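Local coordinates for endo-xylogalacturonan hydrolase A (Aspergillus tubingensis, PDB 4C2L), which degrades xylogalacturonan, a component of the hairy regions of pectin, and requires a galacturonic acid backbone substituted with xylose, at residues T134-T139 against L149-P154; D189-G194 against T202-V207; D211-K216 against V222-I227; A265-Y270 against A318-I323. All blocks are in the same frame, centred on the assembly; numbering follows the deposited sequence. Where two conformers were deposited one is given.

Contact 1 (T134-T139 against L149-P154). With SO4 (sulfate ion), chain G.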
loop_
_atom_site.group_PDB
_atom_site.type_symbol
_atom_site.label_atom_id
_atom_site.label_comp_id
_atom_site.label_asym_id
_atom_site.label_seq_id
_atom_site.Cartn_x
_atom_site.Cartn_y
_atom_site.Cartn_z
ATOM N N THR A 134 5.347 -9.861 -4.599
ATOM C CA THR A 134 5.150 -9.042 -3.390
ATOM C C THR A 134 6.067 -9.538 -2.296
ATOM O O THR A 134 6.249 -10.753 -2.144
ATOM C CB THR A 134 3.686 -9.180 -2.957
ATOM O OG1 THR A 134 2.901 -8.591 -3.996
ATOM C CG2 THR A 134 3.398 -8.514 -1.576
ATOM N N LEU A 135 6.646 -8.609 -1.532
ATOM C CA LEU A 135 7.633 -8.990 -0.517
ATOM C C LEU A 135 7.003 -9.783 0.642
ATOM O O LEU A 135 7.512 -10.867 0.989
ATOM C CB LEU A 135 8.363 -7.735 0.008
ATOM C CG LEU A 135 9.329 -7.992 1.157
ATOM C CD1 LEU A 135 10.505 -8.832 0.659
ATOM C CD2 LEU A 135 9.810 -6.652 1.692
ATOM N N LEU A 136 5.930 -9.250 1.251
ATOM C CA LEU A 136 5.215 -9.939 2.336
ATOM C C LEU A 136 3.756 -10.069 1.909
ATOM O O LEU A 136 3.016 -9.070 1.830
ATOM C CB LEU A 136 5.318 -9.152 3.652
ATOM C CG LEU A 136 4.612 -9.788 4.860
ATOM C CD1 LEU A 136 5.103 -11.219 5.117
ATOM C CD2 LEU A 136 4.867 -8.923 6.081
ATOM N N TYR A 137 3.359 -11.294 1.612
ATOM C CA TYR A 137 2.078 -11.551 0.981
ATOM C C TYR A 137 1.237 -12.380 1.937
ATOM O O TYR A 137 1.531 -13.562 2.202
ATOM C CB TYR A 137 2.323 -12.309 -0.328
ATOM C CG TYR A 137 1.092 -12.577 -1.146
ATOM C CD1 TYR A 137 0.662 -11.657 -2.111
ATOM C CD2 TYR A 137 0.384 -13.774 -1.003
ATOM C CE1 TYR A 137 -0.468 -11.900 -2.881
ATOM C CE2 TYR A 137 -0.749 -14.031 -1.776
ATOM C CZ TYR A 137 -1.158 -13.089 -2.711
ATOM O OH TYR A 137 -2.261 -13.317 -3.496
ATOM N N ILE A 138 0.206 -11.746 2.486
ATOM C CA ILE A 138 -0.656 -12.384 3.481
ATOM C C ILE A 138 -1.993 -12.682 2.806
ATOM O O ILE A 138 -2.628 -11.786 2.230
ATOM C CB ILE A 138 -0.863 -11.441 4.695
ATOM C CG1 ILE A 138 0.418 -11.317 5.498
ATOM C CG2 ILE A 138 -2.000 -11.931 5.604
ATOM C CD1 ILE A 138 0.472 -10.038 6.325
ATOM N N THR A 139 -2.420 -13.945 2.850
ATOM C CA THR A 139 -3.706 -14.288 2.279
ATOM C C THR A 139 -4.434 -15.224 3.220
ATOM O O THR A 139 -3.880 -16.244 3.632
ATOM C CB THR A 139 -3.592 -14.870 0.855
ATOM O OG1 THR A 139 -4.906 -15.170 0.376
ATOM C CG2 THR A 139 -2.699 -16.121 0.812
ATOM N N LEU A 149 10.288 -3.819 12.273
ATOM C CA LEU A 149 11.370 -4.122 11.350
ATOM C C LEU A 149 11.419 -3.169 10.180
ATOM O O LEU A 149 10.503 -2.370 9.986
ATOM C CB LEU A 149 11.288 -5.581 10.904
ATOM C CG LEU A 149 9.957 -6.070 10.384
ATOM C CD1 LEU A 149 9.859 -5.661 8.920
ATOM C CD2 LEU A 149 9.891 -7.580 10.548
ATOM N N ARG A 150 12.506 -3.246 9.429
ATOM C CA ARG A 150 12.680 -2.484 8.212
ATOM C C ARG A 150 12.481 -3.417 7.020
ATOM O O ARG A 150 13.012 -4.534 7.002
ATOM C CB ARG A 150 14.095 -1.926 8.169
ATOM C CG ARG A 150 14.443 -1.196 6.885
ATOM C CD ARG A 150 15.844 -0.599 6.939
ATOM N NE ARG A 150 16.163 0.010 5.655
ATOM C CZ ARG A 150 17.393 0.148 5.163
ATOM N NH1 ARG A 150 18.449 -0.275 5.858
ATOM N NH2 ARG A 150 17.560 0.717 3.973
ATOM N N GLN A 151 11.732 -2.933 6.030
ATOM C CA GLN A 151 11.645 -3.600 4.739
ATOM C C GLN A 151 12.356 -2.714 3.742
ATOM O O GLN A 151 12.019 -1.532 3.603
ATOM C CB GLN A 151 10.182 -3.801 4.331
ATOM C CG GLN A 151 9.435 -4.781 5.230
ATOM C CD GLN A 151 7.946 -4.799 4.919
ATOM O OE1 GLN A 151 7.394 -3.805 4.462
ATOM N NE2 GLN A 151 7.296 -5.917 5.170
ATOM N N LYS A 152 13.336 -3.288 3.043
ATOM C CA LYS A 152 14.246 -2.544 2.176
ATOM C C LYS A 152 14.158 -3.050 0.734
ATOM O O LYS A 152 14.251 -4.255 0.498
ATOM C CB LYS A 152 15.680 -2.760 2.690
ATOM C CG LYS A 152 16.763 -2.138 1.829
ATOM C CD LYS A 152 18.126 -2.467 2.431
ATOM C CE LYS A 152 19.245 -2.050 1.490
ATOM N NZ LYS A 152 20.554 -2.315 2.163
ATOM N N ASN A 153 13.948 -2.131 -0.207
ATOM C CA ASN A 153 14.067 -2.407 -1.644
ATOM C C ASN A 153 13.299 -3.642 -2.138
ATOM O O ASN A 153 13.879 -4.557 -2.727
ATOM C CB ASN A 153 15.546 -2.469 -2.053
ATOM C CG ASN A 153 16.289 -1.182 -1.751
ATOM O OD1 ASN A 153 15.676 -0.107 -1.669
ATOM N ND2 ASN A 153 17.627 -1.271 -1.600
ATOM N N PRO A 154 11.977 -3.665 -1.922
ATOM C CA PRO A 154 11.170 -4.748 -2.509
ATOM C C PRO A 154 11.169 -4.620 -4.030
ATOM O O PRO A 154 11.202 -3.506 -4.553
ATOM C CB PRO A 154 9.767 -4.444 -1.985
ATOM C CG PRO A 154 9.755 -2.949 -1.820
ATOM C CD PRO A 154 11.138 -2.654 -1.263
HETATM S S SO4 G . 21.013 1.000 3.324
HETATM O O1 SO4 G . 19.876 1.948 3.284
HETATM O O2 SO4 G . 20.698 -0.212 4.121
HETATM O O3 SO4 G . 22.171 1.669 3.947
HETATM O O4 SO4 G . 21.341 0.610 1.933
#
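Leu135 and Gln151 carry most of this contact, and both are buried. Leu135 CD2 lies against the aliphatic stem of Gln151, 3.9 Å from its CB and 4.0 Å from its CG, the two side chains slanting across one another. With CG anti to the backbone N (chi1 175°), Leu135 sends its branch to the glutamine while its own CB rests on Pro154 CB at 4.1 Å. The compact, apolar proline ring suits the place where the chain leaves strand 150-152. Leu136 meets the other end of the glutamine: its CD2 is 4.0 Å from Gln151 NE2, and the side chains run nearly perpendicular. That amide nitrogen donates to Asn159 OD1, on strand 159-162. On the outward side of strand 150-152, Arg150 and Lys152 converge on a sulfate ion, probably from the crystallisation liquor; Arg150 NH2 gives O1 of the sulfate a 2.7 Å bond, and Lys152 NZ reaches its O2 at 2.9 Å. Glutamine thus serves two roles here, its methylenes completing an apolar layer with the leucines, so the segments meet by apolar packing, while the amide nitrogen of this buried side chain has a hydrogen-bond partner in Asn159.

Contact 2 (D189-G194 against T202-V207)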
loop_
_atom_site.group_PDB
_atom_site.type_symbol
_atom_site.label_atom_id
_atom_site.label_comp_id
_atom_site.label_asym_id
_atom_site.label_seq_id
_atom_site.Cartn_x
_atom_site.Cartn_y
_atom_site.Cartn_z
ATOM N N ASP A 189 4.209 -0.270 -3.829
ATOM C CA ASP A 189 3.127 0.102 -2.894
ATOM C C ASP A 189 3.492 -0.321 -1.472
ATOM O O ASP A 189 3.977 -1.438 -1.260
ATOM C CB ASP A 189 1.828 -0.645 -3.222
ATOM C CG ASP A 189 1.305 -0.393 -4.617
ATOM O OD1 ASP A 189 2.050 0.082 -5.496
ATOM O OD2 ASP A 189 0.110 -0.719 -4.844
ATOM N N GLY A 190 3.250 0.538 -0.482
ATOM C CA GLY A 190 3.520 0.146 0.896
ATOM C C GLY A 190 2.603 -0.976 1.372
ATOM O O GLY A 190 3.054 -1.978 1.941
ATOM N N PHE A 191 1.301 -0.783 1.195
ATOM C CA PHE A 191 0.312 -1.745 1.686
ATOM C C PHE A 191 -0.803 -1.787 0.680
ATOM O O PHE A 191 -1.421 -0.761 0.406
ATOM C CB PHE A 191 -0.281 -1.289 3.038
ATOM C CG PHE A 191 0.747 -1.066 4.092
ATOM C CD1 PHE A 191 1.421 0.149 4.174
ATOM C CD2 PHE A 191 1.073 -2.083 4.980
ATOM C CE1 PHE A 191 2.389 0.354 5.143
ATOM C CE2 PHE A 191 2.045 -1.876 5.957
ATOM C CZ PHE A 191 2.703 -0.658 6.028
ATOM N N ASP A 192 -1.062 -2.975 0.131
ATOM C CA ASP A 192 -2.211 -3.171 -0.734
ATOM C C ASP A 192 -3.172 -4.000 0.093
ATOM O O ASP A 192 -2.924 -5.197 0.308
ATOM C CB ASP A 192 -1.818 -3.959 -1.987
ATOM C CG ASP A 192 -1.211 -3.088 -3.080
ATOM O OD1 ASP A 192 -1.094 -1.861 -2.924
ATOM O OD2 ASP A 192 -0.863 -3.665 -4.115
ATOM N N ILE A 193 -4.236 -3.370 0.590
ATOM C CA ILE A 193 -5.155 -4.053 1.503
ATOM C C ILE A 193 -6.412 -4.419 0.738
ATOM O O ILE A 193 -7.188 -3.544 0.371
ATOM C CB ILE A 193 -5.482 -3.177 2.746
ATOM C CG1 ILE A 193 -4.176 -2.708 3.432
ATOM C CG2 ILE A 193 -6.404 -3.935 3.711
ATOM C CD1 ILE A 193 -3.267 -3.829 3.926
ATOM N N GLY A 194 -6.567 -5.714 0.457
ATOM C CA GLY A 194 -7.722 -6.219 -0.267
ATOM C C GLY A 194 -8.684 -6.918 0.675
ATOM O O GLY A 194 -8.951 -6.431 1.783
ATOM N N THR A 202 -0.083 1.168 11.702
ATOM C CA THR A 202 0.172 2.274 12.625
ATOM C C THR A 202 1.645 2.494 12.867
ATOM O O THR A 202 2.416 1.526 13.003
ATOM C CB THR A 202 -0.602 2.087 13.957
ATOM O OG1 THR A 202 -0.394 3.237 14.790
ATOM C CG2 THR A 202 -0.139 0.821 14.702
ATOM N N GLU A 203 2.022 3.768 12.916
ATOM C CA GLU A 203 3.405 4.196 13.176
ATOM C C GLU A 203 4.353 3.588 12.148
ATOM O O GLU A 203 5.272 2.824 12.464
ATOM C CB GLU A 203 3.821 3.880 14.614
ATOM C CG GLU A 203 2.948 4.606 15.636
ATOM C CD GLU A 203 3.175 6.114 15.698
ATOM O OE1 GLU A 203 4.246 6.600 15.275
ATOM O OE2 GLU A 203 2.264 6.830 16.208
ATOM N N VAL A 204 4.081 3.900 10.892
ATOM C CA VAL A 204 4.917 3.398 9.801
ATOM C C VAL A 204 5.472 4.558 8.980
ATOM O O VAL A 204 4.846 5.628 8.890
ATOM C CB VAL A 204 4.172 2.371 8.892
ATOM C CG1 VAL A 204 3.603 1.233 9.718
ATOM C CG2 VAL A 204 3.084 3.034 8.077
ATOM N N THR A 205 6.667 4.365 8.434
ATOM C CA THR A 205 7.279 5.330 7.548
ATOM C C THR A 205 7.540 4.632 6.209
ATOM O O THR A 205 8.077 3.519 6.191
ATOM C CB THR A 205 8.587 5.859 8.158
ATOM O OG1 THR A 205 8.337 6.341 9.492
ATOM C CG2 THR A 205 9.145 6.972 7.329
ATOM N N VAL A 206 7.166 5.279 5.122
ATOM C CA VAL A 206 7.306 4.700 3.783
ATOM C C VAL A 206 8.028 5.684 2.880
ATOM O O VAL A 206 7.656 6.865 2.791
ATOM C CB VAL A 206 5.933 4.363 3.145
ATOM C CG1 VAL A 206 6.124 3.729 1.758
ATOM C CG2 VAL A 206 5.118 3.430 4.035
ATOM N N VAL A 207 9.070 5.202 2.210
ATOM C CA VAL A 207 9.717 5.947 1.142
ATOM C C VAL A 207 9.624 5.035 -0.070
ATOM O O VAL A 207 10.200 3.944 -0.076
ATOM C CB VAL A 207 11.203 6.258 1.463
ATOM C CG1 VAL A 207 11.916 6.878 0.251
ATOM C CG2 VAL A 207 11.317 7.134 2.699
#
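The Phe191 ring meets two valine methyls that approach it obliquely, both at the same outer carbon. Its CE1 is 4.0 Å from Val204 CG2 and 4.3 Å from Val206 CG2, while the edge-to-face partner of the ring is Phe170, on strand 168-176. Phe191 and Val204 extend from opposing walls toward one another. The phenylalanine has CG anti to its carbonyl carbon (chi1 -57°), which carries the ring out from strand 191-193 across the interior. Val204 and Val206 alternate with Thr205, whose side chain turns away, so the inward positions of strand 204-207 present branched methyls to the ring and the outward one a hydroxyl. A large flat group suits Phe191 because it can span the gap between two segments with no backbone hydrogen bond joining them, and beta-branched valines suit an extended strand. Gly190 precedes strand 191-193, and its carbonyl accepts a hydrogen bond from Asn159 ND2. The contact therefore bridges two faces of the right-handed parallel beta-helix: strand 191-196 lies between strands 159-162 and 213-215 in one sheet, whereas strand 199-207 continues a different face, with strand 168-176 as one neighbour and strands 222-225 and 227-230 as the others.

Contact 3 (D211-K216 against V222-I227). With SO4 (sulfate ion), chain E.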
loop_
_atom_site.group_PDB
_atom_site.type_symbol
_atom_site.label_atom_id
_atom_site.label_comp_id
_atom_site.label_asym_id
_atom_site.label_seq_id
_atom_site.Cartn_x
_atom_site.Cartn_y
_atom_site.Cartn_z
ATOM N N ASP A 211 1.542 3.875 -4.459
ATOM C CA ASP A 211 0.640 4.097 -3.331
ATOM C C ASP A 211 1.289 3.795 -1.990
ATOM O O ASP A 211 1.958 2.776 -1.828
ATOM C CB ASP A 211 -0.629 3.241 -3.493
ATOM C CG ASP A 211 -1.457 3.669 -4.687
ATOM O OD1 ASP A 211 -1.412 4.864 -5.021
ATOM O OD2 ASP A 211 -2.157 2.831 -5.289
ATOM N N CYS A 212 1.089 4.693 -1.039
ATOM C CA CYS A 212 1.493 4.481 0.332
ATOM C C CYS A 212 0.638 3.342 0.918
ATOM O O CYS A 212 1.154 2.298 1.332
ATOM C CB CYS A 212 1.328 5.790 1.125
ATOM S SG CYS A 212 2.236 5.654 2.672
ATOM N N VAL A 213 -0.676 3.545 0.912
ATOM C CA VAL A 213 -1.648 2.514 1.284
ATOM C C VAL A 213 -2.676 2.553 0.179
ATOM O O VAL A 213 -3.131 3.641 -0.198
ATOM C CB VAL A 213 -2.336 2.815 2.645
ATOM C CG1 VAL A 213 -3.388 1.742 2.958
ATOM C CG2 VAL A 213 -1.308 2.898 3.778
ATOM N N ALA A 214 -2.997 1.383 -0.383
ATOM C CA ALA A 214 -4.051 1.282 -1.365
ATOM C C ALA A 214 -5.120 0.368 -0.812
ATOM O O ALA A 214 -4.822 -0.747 -0.351
ATOM C CB ALA A 214 -3.519 0.748 -2.691
ATOM N N PHE A 215 -6.353 0.868 -0.808
ATOM C CA PHE A 215 -7.475 0.056 -0.414
ATOM C C PHE A 215 -8.075 -0.568 -1.649
ATOM O O PHE A 215 -8.616 0.112 -2.539
ATOM C CB PHE A 215 -8.486 0.869 0.386
ATOM C CG PHE A 215 -7.865 1.630 1.522
ATOM C CD1 PHE A 215 -7.527 0.980 2.706
ATOM C CD2 PHE A 215 -7.576 2.981 1.384
ATOM C CE1 PHE A 215 -6.942 1.678 3.763
ATOM C CE2 PHE A 215 -6.991 3.696 2.436
ATOM C CZ PHE A 215 -6.657 3.035 3.619
ATOM N N LYS A 216 -7.943 -1.882 -1.696
ATOM C CA LYS A 216 -8.320 -2.651 -2.866
ATOM C C LYS A 216 -9.689 -3.290 -2.618
ATOM O O LYS A 216 -10.190 -3.253 -1.489
ATOM C CB LYS A 216 -7.248 -3.710 -3.125
ATOM C CG LYS A 216 -5.866 -3.104 -3.362
ATOM C CD LYS A 216 -5.873 -2.216 -4.609
ATOM C CE LYS A 216 -4.461 -1.936 -5.135
ATOM N NZ LYS A 216 -4.509 -0.892 -6.201
ATOM N N VAL A 222 -10.564 -1.019 8.005
ATOM C CA VAL A 222 -9.120 -0.756 8.009
ATOM C C VAL A 222 -8.883 0.556 8.734
ATOM O O VAL A 222 -9.569 1.558 8.470
ATOM C CB VAL A 222 -8.522 -0.671 6.584
ATOM C CG1 VAL A 222 -6.991 -0.528 6.638
ATOM C CG2 VAL A 222 -8.913 -1.909 5.777
ATOM N N THR A 223 -7.925 0.536 9.647
ATOM C CA THR A 223 -7.493 1.745 10.332
ATOM C C THR A 223 -6.041 1.980 10.007
ATOM O O THR A 223 -5.216 1.066 10.123
ATOM C CB THR A 223 -7.649 1.589 11.853
ATOM O OG1 THR A 223 -9.034 1.418 12.163
ATOM C CG2 THR A 223 -7.128 2.820 12.590
ATOM N N VAL A 224 -5.729 3.205 9.598
ATOM C CA VAL A 224 -4.362 3.607 9.418
ATOM C C VAL A 224 -4.201 4.813 10.353
ATOM O O VAL A 224 -4.899 5.815 10.201
ATOM C CB VAL A 224 -4.069 4.048 7.956
ATOM C CG1 VAL A 224 -2.605 4.474 7.806
ATOM C CG2 VAL A 224 -4.400 2.937 6.955
ATOM N N ASP A 225 -3.278 4.709 11.300
ATOM C CA ASP A 225 -3.090 5.775 12.310
ATOM C C ASP A 225 -1.613 6.120 12.441
ATOM O O ASP A 225 -0.855 5.326 12.987
ATOM C CB ASP A 225 -3.638 5.274 13.647
ATOM C CG ASP A 225 -3.607 6.332 14.743
ATOM O OD1 ASP A 225 -2.810 7.299 14.669
ATOM O OD2 ASP A 225 -4.407 6.182 15.693
ATOM N N THR A 226 -1.235 7.302 11.960
ATOM C CA THR A 226 0.138 7.828 12.019
ATOM C C THR A 226 1.044 7.154 10.996
ATOM O O THR A 226 1.589 6.065 11.216
ATOM C CB THR A 226 0.754 7.783 13.437
ATOM O OG1 THR A 226 -0.207 8.260 14.383
ATOM C CG2 THR A 226 2.030 8.650 13.502
ATOM N N ILE A 227 1.186 7.822 9.869
ATOM C CA ILE A 227 1.957 7.285 8.776
ATOM C C ILE A 227 2.649 8.437 8.079
ATOM O O ILE A 227 2.090 9.544 7.957
ATOM C CB ILE A 227 1.060 6.449 7.820
ATOM C CG1 ILE A 227 1.890 5.830 6.696
ATOM C CG2 ILE A 227 -0.079 7.296 7.236
ATOM C CD1 ILE A 227 1.186 4.655 6.030
HETATM S S SO4 E . -4.026 0.313 -9.608
HETATM O O1 SO4 E . -2.880 1.231 -9.775
HETATM O O2 SO4 E . -4.772 0.260 -10.891
HETATM O O3 SO4 E . -4.833 0.856 -8.506
HETATM O O4 SO4 E . -3.539 -1.046 -9.317
#
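Phe215 meets Val222 and Val224 with the rim of its ring: Val222 CG1 lies in the ring plane, 3.6 Å from CE1, and Val224 CG2 is 4.0 Å from CZ. A second cluster centres on Ile227, whose CD1 touches Cys212 SG at 3.7 Å and Val213 CG2 at 3.8 Å. Ile227 CG1 stands anti to the backbone N (chi1 -177°), carrying the terminal methyl inward to both partners. Val213 also approaches Val224, CG1 to CG2 at 4.3 Å, and so joins the clusters. Beyond this shell, the disulfide from Cys212 to Cys229 ties the bend before strand 213-215 to strand 227-230, holding the sulfur beside the isoleucine. Ile235, on the neighbouring strand 235-240, packs on Cys212, Val213 and Phe215, while Ile251 and Val253 also adjoin the Phe215 ring. Outside, Lys216 NZ lies 2.9 Å from O3 of a sulfate ion, and the corner residue Thr226 donates from OG1 to Asp225 OD1 at 2.8 Å. Strands 213-215 and 222-225 run at 161° to each other on facing walls, their axes 10.4 Å apart, a gap filled by side chains alone. Apolar side chains meeting across the interior in this way are characteristic of the right-handed parallel beta-helix of family 28 glycoside hydrolases.

Contact 4 (A265-Y270 against A318-I323). With SO4 (sulfate ion), chain H; SO4 (sulfate ion), chain E.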
loop_
_atom_site.group_PDB
_atom_site.type_symbol
_atom_site.label_atom_id
_atom_site.label_comp_id
_atom_site.label_asym_id
_atom_site.label_seq_id
_atom_site.Cartn_x
_atom_site.Cartn_y
_atom_site.Cartn_z
ATOM N N ALA A 265 -4.044 12.028 -0.915
ATOM C CA ALA A 265 -5.122 11.064 -0.708
ATOM C C ALA A 265 -6.051 11.106 -1.888
ATOM O O ALA A 265 -6.125 12.116 -2.593
ATOM C CB ALA A 265 -5.880 11.380 0.568
ATOM N N GLY A 266 -6.753 10.004 -2.138
ATOM C CA GLY A 266 -7.721 10.036 -3.219
ATOM C C GLY A 266 -8.496 8.756 -3.414
ATOM O O GLY A 266 -8.309 7.774 -2.680
ATOM N N ILE A 267 -9.386 8.817 -4.401
ATOM C CA ILE A 267 -10.239 7.702 -4.804
ATOM C C ILE A 267 -10.119 7.550 -6.317
ATOM O O ILE A 267 -10.180 8.551 -7.038
ATOM C CB ILE A 267 -11.718 7.966 -4.418
ATOM C CG1 ILE A 267 -11.834 8.118 -2.890
ATOM C CG2 ILE A 267 -12.604 6.806 -4.903
ATOM C CD1 ILE A 267 -13.180 8.622 -2.403
ATOM N N LYS A 268 -9.952 6.314 -6.803
ATOM C CA LYS A 268 -9.816 6.074 -8.238
ATOM C C LYS A 268 -10.751 4.962 -8.653
ATOM O O LYS A 268 -10.655 3.850 -8.145
ATOM C CB LYS A 268 -8.412 5.590 -8.623
ATOM C CG LYS A 268 -7.236 6.302 -8.019
ATOM C CD LYS A 268 -5.958 5.914 -8.766
ATOM C CE LYS A 268 -5.630 4.436 -8.654
ATOM N NZ LYS A 268 -4.165 4.174 -8.846
ATOM N N THR A 269 -11.649 5.241 -9.591
ATOM C CA THR A 269 -12.549 4.195 -10.069
ATOM C C THR A 269 -12.560 4.195 -11.593
ATOM O O THR A 269 -12.405 5.228 -12.223
ATOM C CB THR A 269 -13.986 4.373 -9.526
ATOM O OG1 THR A 269 -14.494 5.660 -9.909
ATOM C CG2 THR A 269 -13.999 4.276 -7.986
ATOM N N TYR A 270 -12.760 3.017 -12.172
ATOM C CA TYR A 270 -12.919 2.890 -13.609
ATOM C C TYR A 270 -14.285 3.429 -14.025
ATOM O O TYR A 270 -15.233 3.381 -13.254
ATOM C CB TYR A 270 -12.815 1.424 -14.014
ATOM C CG TYR A 270 -11.386 0.940 -14.132
ATOM C CD1 TYR A 270 -10.687 0.476 -13.012
ATOM C CD2 TYR A 270 -10.740 0.929 -15.371
ATOM C CE1 TYR A 270 -9.368 0.031 -13.122
ATOM C CE2 TYR A 270 -9.429 0.483 -15.489
ATOM C CZ TYR A 270 -8.755 0.033 -14.367
ATOM O OH TYR A 270 -7.452 -0.411 -14.503
ATOM N N ALA A 318 -19.754 5.352 -10.014
ATOM C CA ALA A 318 -19.312 4.921 -8.694
ATOM C C ALA A 318 -20.235 5.474 -7.603
ATOM O O ALA A 318 -20.718 6.601 -7.688
ATOM C CB ALA A 318 -17.871 5.348 -8.448
ATOM N N LYS A 319 -20.499 4.655 -6.598
ATOM C CA LYS A 319 -21.310 5.066 -5.474
ATOM C C LYS A 319 -20.421 5.364 -4.281
ATOM O O LYS A 319 -20.036 4.451 -3.555
ATOM C CB LYS A 319 -22.326 3.974 -5.119
ATOM C CG LYS A 319 -23.362 4.456 -4.119
ATOM C CD LYS A 319 -24.306 3.336 -3.700
ATOM C CE LYS A 319 -25.216 3.794 -2.563
ATOM N NZ LYS A 319 -26.239 2.740 -2.263
ATOM N N LEU A 320 -20.102 6.645 -4.100
ATOM C CA LEU A 320 -19.293 7.093 -2.990
ATOM C C LEU A 320 -20.220 7.725 -1.972
ATOM O O LEU A 320 -20.965 8.653 -2.297
ATOM C CB LEU A 320 -18.241 8.109 -3.460
ATOM C CG LEU A 320 -17.511 7.819 -4.792
ATOM C CD1 LEU A 320 -16.522 8.932 -5.107
ATOM C CD2 LEU A 320 -16.795 6.479 -4.790
ATOM N N THR A 321 -20.213 7.204 -0.759
ATOM C CA THR A 321 -21.042 7.778 0.300
ATOM C C THR A 321 -20.263 7.881 1.600
ATOM O O THR A 321 -19.374 7.052 1.873
ATOM C CB THR A 321 -22.343 6.958 0.541
ATOM O OG1 THR A 321 -22.003 5.605 0.854
ATOM C CG2 THR A 321 -23.256 6.990 -0.683
ATOM N N ASP A 322 -20.598 8.900 2.396
ATOM C CA ASP A 322 -19.963 9.123 3.695
ATOM C C ASP A 322 -18.444 9.126 3.570
ATOM O O ASP A 322 -17.726 8.457 4.335
ATOM C CB ASP A 322 -20.445 8.102 4.733
ATOM C CG ASP A 322 -21.884 8.326 5.134
ATOM O OD1 ASP A 322 -22.225 9.465 5.507
ATOM O OD2 ASP A 322 -22.680 7.373 5.076
ATOM N N ILE A 323 -17.965 9.893 2.598
ATOM C CA ILE A 323 -16.529 10.136 2.438
ATOM C C ILE A 323 -16.252 11.435 3.184
ATOM O O ILE A 323 -16.915 12.445 2.955
ATOM C CB ILE A 323 -16.093 10.287 0.966
ATOM C CG1 ILE A 323 -16.685 9.167 0.082
ATOM C CG2 ILE A 323 -14.559 10.388 0.871
ATOM C CD1 ILE A 323 -16.294 7.749 0.458
HETATM S S SO4 H . -1.525 6.172 -10.265
HETATM O O1 SO4 H . -0.778 6.668 -11.442
HETATM O O2 SO4 H . -2.913 5.865 -10.664
HETATM O O3 SO4 H . -1.535 7.244 -9.248
HETATM O O4 SO4 H . -0.881 4.964 -9.688
HETATM S S SO4 E . -4.026 0.313 -9.608
HETATM O O1 SO4 E . -2.880 1.231 -9.775
HETATM O O2 SO4 E . -4.772 0.260 -10.891
HETATM O O3 SO4 E . -4.833 0.856 -8.506
HETATM O O4 SO4 E . -3.539 -1.046 -9.317
#
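Strands 266-269 and 319-321 face each other across the interior at a separation that narrows toward one end: the CA atoms of Ile267 and Leu320 are 9.3 Å apart, those of Thr269 and Ala318 6.9 Å. The chain turns a corner at Ala265 before the first strand and at Asp322 after the second, where the left-handed backbone of the aspartate (phi 51°, psi 49°) swings Ile323 onto the next face. Its CB nevertheless points back toward the first segment. At the wider end the gap is filled by long apolar side chains. Ile267 CD1 and Ile323 CG2 reach toward each other tip to tip at 4.0 Å, and Ile267 uses its other branch on the leucine, CG2 to Leu320 CD2 at 4.2 Å. With CG1 anti to the carbonyl carbon (chi1 -61°), Ile267 thus spreads its two arms between two partners, as a beta-branched residue can. Smaller residues suit the narrow end, where Ala318 CB sits over the Thr269 side chain, 3.7 Å from OG1 and 4.0 Å from CG2. The threonine hydroxyl also makes a weak hydrogen bond to the carbonyl of Gln301. On the outer surface, Lys268 NZ is 2.8 Å from O2 of one sulfate ion and makes only weak bonds to a second. Strand 266-269 is flanked in its sheet by strands 235-240 and 296-301. Strand 319-329 lies between 279-294 and 350-358, with Val281 packing on Leu320 and Ile353 on Ile323.

The contacts follow one another along the beta-helix, each joining the face built from strands such as 134-139 and 213-215 to the wall beyond it. Contacts 2 and 3 are adjacent, their centres 6 Å apart: Phe191 O and Ala214 N lie 2.8 Å apart, a probable hydrogen bond. Contacts 1 and 4 lie 27 Å apart between centres, on opposite sides of the chain's centre. The putative proton donor, Asp210, directly precedes segment 211-216; its side chain is about 8 Å from those of Val206 and Cys212 and about 10 Å from Pro154. A sulfate that Lys216 and Lys268 both approach, with weak hydrogen bonds, lies between contacts 3 and 4, and the other sulfate at Lys268 also binds His233, a putative active-site residue.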